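Local coordinates for polyamine export protein (PDB 2P4P) that may help export the polyamines cadaverine and putrescine from the cytoplasm, this chain being the CorC_HlyC transporter-associated domain of the longer membrane protein, at residues E8-I13 / Q77-F82; F43-L48 / N72-Q77. One frame throughout, in Å; residues are numbered along the deposited sequence.

Contact 1: E8-I13 / Q77-F82; sequences EDSWLI and QLMVSF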
loop_
_atom_site.group_PDB
_atom_site.type_symbol
_atom_site.label_atom_id
_atom_site.label_comp_id
_atom_site.label_asym_id
_atom_site.label_seq_id
_atom_site.Cartn_x
_atom_site.Cartn_y
_atom_site.Cartn_z
ATOM N N GLU A 8 0.697 -6.473 9.649
ATOM C CA GLU A 8 -0.344 -6.453 10.684
ATOM C C GLU A 8 -1.700 -6.249 9.974
ATOM O O GLU A 8 -1.727 -5.931 8.778
ATOM C CB GLU A 8 -0.073 -5.307 11.677
ATOM C CG GLU A 8 1.354 -5.296 12.268
ATOM C CD GLU A 8 1.924 -3.872 12.517
ATOM O OE1 GLU A 8 1.203 -2.870 12.279
ATOM O OE2 GLU A 8 3.108 -3.752 12.945
ATOM N N ASP A 9 -2.819 -6.460 10.663
ATOM C CA ASP A 9 -4.114 -6.295 9.986
ATOM C C ASP A 9 -4.222 -4.890 9.428
ATOM O O ASP A 9 -3.855 -3.926 10.092
ATOM C CB ASP A 9 -5.349 -6.689 10.833
ATOM C CG ASP A 9 -5.448 -5.974 12.188
ATOM O OD1 ASP A 9 -4.609 -6.198 13.117
ATOM O OD2 ASP A 9 -6.461 -5.247 12.367
ATOM N N SER A 10 -4.701 -4.778 8.201
ATOM C CA SER A 10 -4.830 -3.465 7.595
ATOM C C SER A 10 -5.858 -3.483 6.490
ATOM O O SER A 10 -6.225 -4.558 5.970
ATOM C CB SER A 10 -3.478 -2.994 7.071
ATOM O OG SER A 10 -3.155 -3.679 5.889
ATOM N N TRP A 11 -6.318 -2.298 6.116
ATOM C CA TRP A 11 -7.188 -2.187 4.986
ATOM C C TRP A 11 -6.580 -1.219 3.990
ATOM O O TRP A 11 -6.040 -0.182 4.373
ATOM C CB TRP A 11 -8.543 -1.613 5.383
ATOM C CG TRP A 11 -9.417 -2.411 6.278
ATOM C CD1 TRP A 11 -9.282 -3.736 6.650
ATOM C CD2 TRP A 11 -10.632 -1.948 6.889
ATOM N NE1 TRP A 11 -10.321 -4.096 7.482
ATOM C CE2 TRP A 11 -11.162 -3.022 7.642
ATOM C CE3 TRP A 11 -11.307 -0.717 6.891
ATOM C CZ2 TRP A 11 -12.366 -2.912 8.375
ATOM C CZ3 TRP A 11 -12.497 -0.600 7.631
ATOM C CH2 TRP A 11 -13.003 -1.692 8.365
ATOM N N LEU A 12 -6.716 -1.549 2.712
ATOM C CA LEU A 12 -6.383 -0.628 1.646
ATOM C C LEU A 12 -7.664 0.015 1.159
ATOM O O LEU A 12 -8.604 -0.680 0.741
ATOM C CB LEU A 12 -5.676 -1.367 0.518
ATOM C CG LEU A 12 -5.143 -0.516 -0.633
ATOM C CD1 LEU A 12 -3.863 0.194 -0.217
ATOM C CD2 LEU A 12 -4.883 -1.404 -1.828
ATOM N N ILE A 13 -7.679 1.352 1.169
ATOM C CA ILE A 13 -8.888 2.167 0.946
ATOM C C ILE A 13 -8.663 3.261 -0.111
ATOM O O ILE A 13 -7.599 3.852 -0.142
ATOM C CB ILE A 13 -9.340 2.801 2.303
ATOM C CG1 ILE A 13 -9.937 1.714 3.209
ATOM C CG2 ILE A 13 -10.344 3.934 2.101
ATOM C CD1 ILE A 13 -10.154 2.156 4.643
ATOM N N GLN A 77 -4.867 6.199 -2.929
ATOM C CA GLN A 77 -5.016 5.047 -2.017
ATOM C C GLN A 77 -4.325 5.264 -0.694
ATOM O O GLN A 77 -3.244 5.836 -0.644
ATOM C CB GLN A 77 -4.440 3.785 -2.633
ATOM C CG GLN A 77 -5.230 3.273 -3.794
ATOM C CD GLN A 77 -4.600 2.049 -4.401
ATOM O OE1 GLN A 77 -5.194 0.990 -4.418
ATOM N NE2 GLN A 77 -3.387 2.190 -4.884
ATOM N N LEU A 78 -4.933 4.749 0.373
ATOM C CA LEU A 78 -4.349 4.783 1.690
ATOM C C LEU A 78 -4.488 3.418 2.374
ATOM O O LEU A 78 -5.293 2.584 1.972
ATOM C CB LEU A 78 -5.039 5.841 2.550
ATOM C CG LEU A 78 -6.558 5.660 2.662
ATOM C CD1 LEU A 78 -7.005 5.557 4.125
ATOM C CD2 LEU A 78 -7.306 6.759 1.888
HETATM N N MSE A 79 -3.687 3.201 3.400
HETATM C CA MSE A 79 -3.804 2.028 4.231
HETATM C C MSE A 79 -4.124 2.457 5.641
HETATM O O MSE A 79 -3.605 3.462 6.117
HETATM C CB MSE A 79 -2.472 1.284 4.265
HETATM C CG MSE A 79 -2.594 -0.126 4.799
HETATM SE SE MSE A 79 -0.815 -0.868 4.994
HETATM C CE MSE A 79 0.196 0.755 4.836
ATOM N N VAL A 80 -4.981 1.682 6.300
ATOM C CA VAL A 80 -5.392 1.926 7.686
ATOM C C VAL A 80 -4.909 0.706 8.457
ATOM O O VAL A 80 -5.101 -0.404 7.987
ATOM C CB VAL A 80 -6.960 2.000 7.814
ATOM C CG1 VAL A 80 -7.385 2.451 9.236
ATOM C CG2 VAL A 80 -7.508 2.961 6.809
ATOM N N SER A 81 -4.320 0.916 9.627
ATOM C CA SER A 81 -3.924 -0.150 10.521
ATOM C C SER A 81 -4.121 0.388 11.944
ATOM O O SER A 81 -4.396 1.596 12.131
ATOM C CB SER A 81 -2.451 -0.491 10.240
ATOM O OG SER A 81 -1.693 0.703 10.292
ATOM N N PHE A 82 -4.014 -0.465 12.963
ATOM C CA PHE A 82 -4.013 0.057 14.329
ATOM C C PHE A 82 -2.750 0.848 14.587
ATOM O O PHE A 82 -1.669 0.458 14.139
ATOM C CB PHE A 82 -4.071 -1.076 15.352
ATOM C CG PHE A 82 -5.466 -1.527 15.722
ATOM C CD1 PHE A 82 -6.482 -0.613 15.946
ATOM C CD2 PHE A 82 -5.722 -2.880 15.942
ATOM C CE1 PHE A 82 -7.751 -1.027 16.307
ATOM C CE2 PHE A 82 -6.995 -3.324 16.357
ATOM C CZ PHE A 82 -8.009 -2.401 16.536
HETATM O O HOH W 1 -3.712 -3.366 12.622
#
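Trp11 with Val80 and Ile13 with Leu78 are the two hydrogen-bonded pairs that bind the outer strand 10-14 to the antiparallel strand 74-81. Trp11 N reaches Val80 O at 2.9 Å and Val80 N returns to Trp11 O, both in the carbonyl plane. The next pair is straighter: Ile13 N meets Leu78 O at 2.8 Å and Leu78 N meets Ile13 O at 2.9 Å, with N-H...O angles near 169°. Strand 74-81 is the middle strand of this antiparallel three-stranded sheet, with 66-71 on its other flank. On one face Ile13 CB lies 4.0 Å from Leu78 CG; Leu78 carries CG between its backbone N and carbonyl carbon (chi1 56°), which brings CG and CD2 against Ile13 O and leaves CD1 to Ile13 CB. In the conformer given, one of two deposited and therefore uncertain, Ile13 CD1 touches Val80 CG2 at 3.5 Å and lies at the edge of the Trp11 ring. The face with Leu12 and Met79 turns to the second subunit. There Leu12 CD2 comes within 3.5 Å of Gln77 OE1, while Gln77 NE2 bonds to Asp69 OD2 and to Ile68 O of that subunit. Beside Ser10 and Ser81, a water donates to Asp9 O and accepts from Phe82 N.

Contact 2: F43-L48 / N72-Q77; sequences FMMYML and NFRIDQ
The guanidinium of Arg74 is met obliquely by the selenium of Met45, a selenomethionine, with NH1 3.1 Å from SE, a short contact of doubtful weight. The two side chains cross at about a right angle. On the helix itself, the Phe43 ring has Met47 CG over one face, 3.8 Å above the plane and offset toward the rim, and it meets Tyr60 edge-to-face.

Helix 40-48 lies against the start of strand 74-81, the segment axes 9.1 Å apart and inclined at 124°. Ile75 is the apolar centre of this helix-on-sheet packing. Its CG1 is anti to the carbonyl carbon (chi1 -63°) and the chain runs on extended, which puts CD1 between successive helix residues, 3.6 Å from Met44 CB and 3.7 Å from Met45 CG. The Met45 and Ile75 chains run alongside one another, pointing opposite ways, and Met45 SE and CE both lie about 4.0 Å from Phe73 O. Arg74 is folded at chi2 and chi3, which carries its guanidinium back to the helix.

Beyond Ile75, Asp76 and Gln77 both face Asp69 in a classic beta bulge. The Asp76 carboxylate lies close to those of Asp69 and Glu71, which with Thr70 bind magnesium in a structure of this protein, though the ion is not on this chain.

With Ile75 packed against Met44 and Met45, the contact probably depends on shape more than on directed bonds, and the clustered carboxylates beyond it would probably be eased by a cation.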
loop_
_atom_site.group_PDB
_atom_site.type_symbol
_atom_site.label_atom_id
_atom_site.label_comp_id
_atom_site.label_asym_id
_atom_site.label_seq_id
_atom_site.Cartn_x
_atom_site.Cartn_y
_atom_site.Cartn_z
ATOM N N PHE A 43 -9.854 14.743 4.227
ATOM C CA PHE A 43 -9.601 14.903 5.662
ATOM C C PHE A 43 -8.113 14.630 6.009
ATOM O O PHE A 43 -7.488 15.364 6.777
ATOM C CB PHE A 43 -10.604 14.024 6.441
ATOM C CG PHE A 43 -10.368 14.002 7.936
ATOM C CD1 PHE A 43 -10.555 15.145 8.695
ATOM C CD2 PHE A 43 -9.898 12.849 8.559
ATOM C CE1 PHE A 43 -10.302 15.129 10.075
ATOM C CE2 PHE A 43 -9.663 12.831 9.929
ATOM C CZ PHE A 43 -9.870 13.981 10.675
HETATM N N MSE A 44 -7.522 13.591 5.412
HETATM C CA MSE A 44 -6.099 13.303 5.648
HETATM C C MSE A 44 -5.213 14.462 5.208
HETATM O O MSE A 44 -4.287 14.845 5.925
HETATM C CB MSE A 44 -5.672 12.017 4.919
HETATM C CG MSE A 44 -6.190 10.755 5.569
HETATM SE SE MSE A 44 -5.517 9.249 4.501
HETATM C CE MSE A 44 -3.643 9.323 4.978
HETATM N N MSE A 45 -5.466 14.994 4.013
HETATM C CA MSE A 45 -4.752 16.185 3.539
HETATM C C MSE A 45 -4.868 17.372 4.512
HETATM O O MSE A 45 -3.872 18.013 4.849
HETATM C CB MSE A 45 -5.202 16.563 2.115
HETATM C CG MSE A 45 -4.550 15.677 1.078
HETATM SE SE MSE A 45 -5.131 16.118 -0.756
HETATM C CE MSE A 45 -4.311 17.893 -0.925
ATOM N N TYR A 46 -6.076 17.647 4.988
ATOM C CA TYR A 46 -6.216 18.667 6.028
ATOM C C TYR A 46 -5.296 18.403 7.230
ATOM O O TYR A 46 -4.592 19.298 7.699
ATOM C CB TYR A 46 -7.646 18.737 6.496
ATOM C CG TYR A 46 -7.810 19.546 7.754
ATOM C CD1 TYR A 46 -7.581 20.922 7.748
ATOM C CD2 TYR A 46 -8.171 18.934 8.949
ATOM C CE1 TYR A 46 -7.720 21.662 8.894
ATOM C CE2 TYR A 46 -8.323 19.680 10.111
ATOM C CZ TYR A 46 -8.098 21.043 10.059
ATOM O OH TYR A 46 -8.250 21.797 11.190
HETATM N N MSE A 47 -5.325 17.177 7.741
HETATM C CA MSE A 47 -4.595 16.847 8.973
HETATM C C MSE A 47 -3.115 16.897 8.752
HETATM O O MSE A 47 -2.351 17.076 9.689
HETATM C CB MSE A 47 -4.970 15.458 9.479
HETATM C CG MSE A 47 -6.417 15.300 9.854
HETATM SE SE MSE A 47 -6.858 16.167 11.567
HETATM C CE MSE A 47 -5.585 15.230 12.690
ATOM N N LEU A 48 -2.703 16.673 7.513
ATOM C CA LEU A 48 -1.269 16.680 7.186
ATOM C C LEU A 48 -0.785 18.123 7.100
ATOM O O LEU A 48 0.358 18.419 7.433
ATOM C CB LEU A 48 -1.032 15.967 5.844
ATOM C CG LEU A 48 -0.937 14.450 5.942
ATOM C CD1 LEU A 48 -0.982 13.858 4.542
ATOM C CD2 LEU A 48 0.413 14.125 6.629
ATOM N N ASN A 72 -3.337 12.920 -9.463
ATOM C CA ASN A 72 -4.191 14.034 -9.797
ATOM C C ASN A 72 -4.354 14.955 -8.595
ATOM O O ASN A 72 -5.427 15.502 -8.351
ATOM C CB ASN A 72 -5.528 13.534 -10.359
ATOM C CG ASN A 72 -5.387 12.922 -11.745
ATOM O OD1 ASN A 72 -4.549 13.346 -12.555
ATOM N ND2 ASN A 72 -6.211 11.909 -12.030
ATOM N N PHE A 73 -3.257 15.082 -7.841
ATOM C CA PHE A 73 -3.155 15.970 -6.670
ATOM C C PHE A 73 -4.076 15.642 -5.489
ATOM O O PHE A 73 -4.399 16.505 -4.677
ATOM C CB PHE A 73 -3.193 17.440 -7.127
ATOM C CG PHE A 73 -2.325 17.687 -8.326
ATOM C CD1 PHE A 73 -0.931 17.618 -8.218
ATOM C CD2 PHE A 73 -2.891 17.904 -9.579
ATOM C CE1 PHE A 73 -0.119 17.804 -9.345
ATOM C CE2 PHE A 73 -2.083 18.092 -10.698
ATOM C CZ PHE A 73 -0.697 18.047 -10.572
ATOM N N ARG A 74 -4.458 14.368 -5.412
ATOM C CA ARG A 74 -5.284 13.833 -4.348
ATOM C C ARG A 74 -4.657 12.565 -3.836
ATOM O O ARG A 74 -3.840 11.938 -4.541
ATOM C CB ARG A 74 -6.681 13.492 -4.889
ATOM C CG ARG A 74 -7.414 14.666 -5.564
ATOM C CD ARG A 74 -7.622 15.815 -4.590
ATOM N NE ARG A 74 -8.887 15.730 -3.851
ATOM C CZ ARG A 74 -9.050 16.136 -2.590
ATOM N NH1 ARG A 74 -8.021 16.613 -1.895
ATOM N NH2 ARG A 74 -10.240 16.025 -2.007
ATOM N N ILE A 75 -5.079 12.161 -2.637
ATOM C CA ILE A 75 -4.730 10.868 -2.079
ATOM C C ILE A 75 -5.589 9.862 -2.828
ATOM O O ILE A 75 -6.828 9.931 -2.807
ATOM C CB ILE A 75 -4.947 10.816 -0.532
ATOM C CG1 ILE A 75 -4.016 11.838 0.146
ATOM C CG2 ILE A 75 -4.764 9.395 -0.012
ATOM C CD1 ILE A 75 -4.203 12.047 1.656
ATOM N N ASP A 76 -4.925 8.983 -3.563
ATOM C CA ASP A 76 -5.576 7.995 -4.424
ATOM C C ASP A 76 -5.893 6.725 -3.593
ATOM O O ASP A 76 -7.051 6.251 -3.563
ATOM C CB ASP A 76 -4.632 7.723 -5.610
ATOM C CG ASP A 76 -5.087 6.602 -6.507
ATOM O OD1 ASP A 76 -6.292 6.503 -6.825
ATOM O OD2 ASP A 76 -4.212 5.828 -6.939
ATOM N N GLN A 77 -4.867 6.199 -2.929
ATOM C CA GLN A 77 -5.016 5.047 -2.017
ATOM C C GLN A 77 -4.325 5.264 -0.694
ATOM O O GLN A 77 -3.244 5.836 -0.644
ATOM C CB GLN A 77 -4.440 3.785 -2.633
ATOM C CG GLN A 77 -5.230 3.273 -3.794
ATOM C CD GLN A 77 -4.600 2.049 -4.401
ATOM O OE1 GLN A 77 -5.194 0.990 -4.418
ATOM N NE2 GLN A 77 -3.387 2.190 -4.884
#

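In the fold
Both contacts use strand 74-81 and share Gln77, but they hold it differently. Contact 1 fixes one long edge of the strand through directional backbone bonds, whereas contact 2 lays helix 40-48 over its beginning chiefly by side-chain packing. Along the chain contact 2 is nested inside the loop that contact 1 closes, and their centres are 15 Å apart. They join where Leu78 CB touches Met44 SE at 4.0 Å, and the apolar packing of the two is continuous at that point. Each is partly buried: Leu78, Val80, Met44 and Ile75 lie inside, while Asp9, Phe82 and Arg74 are exposed. The second subunit touches both.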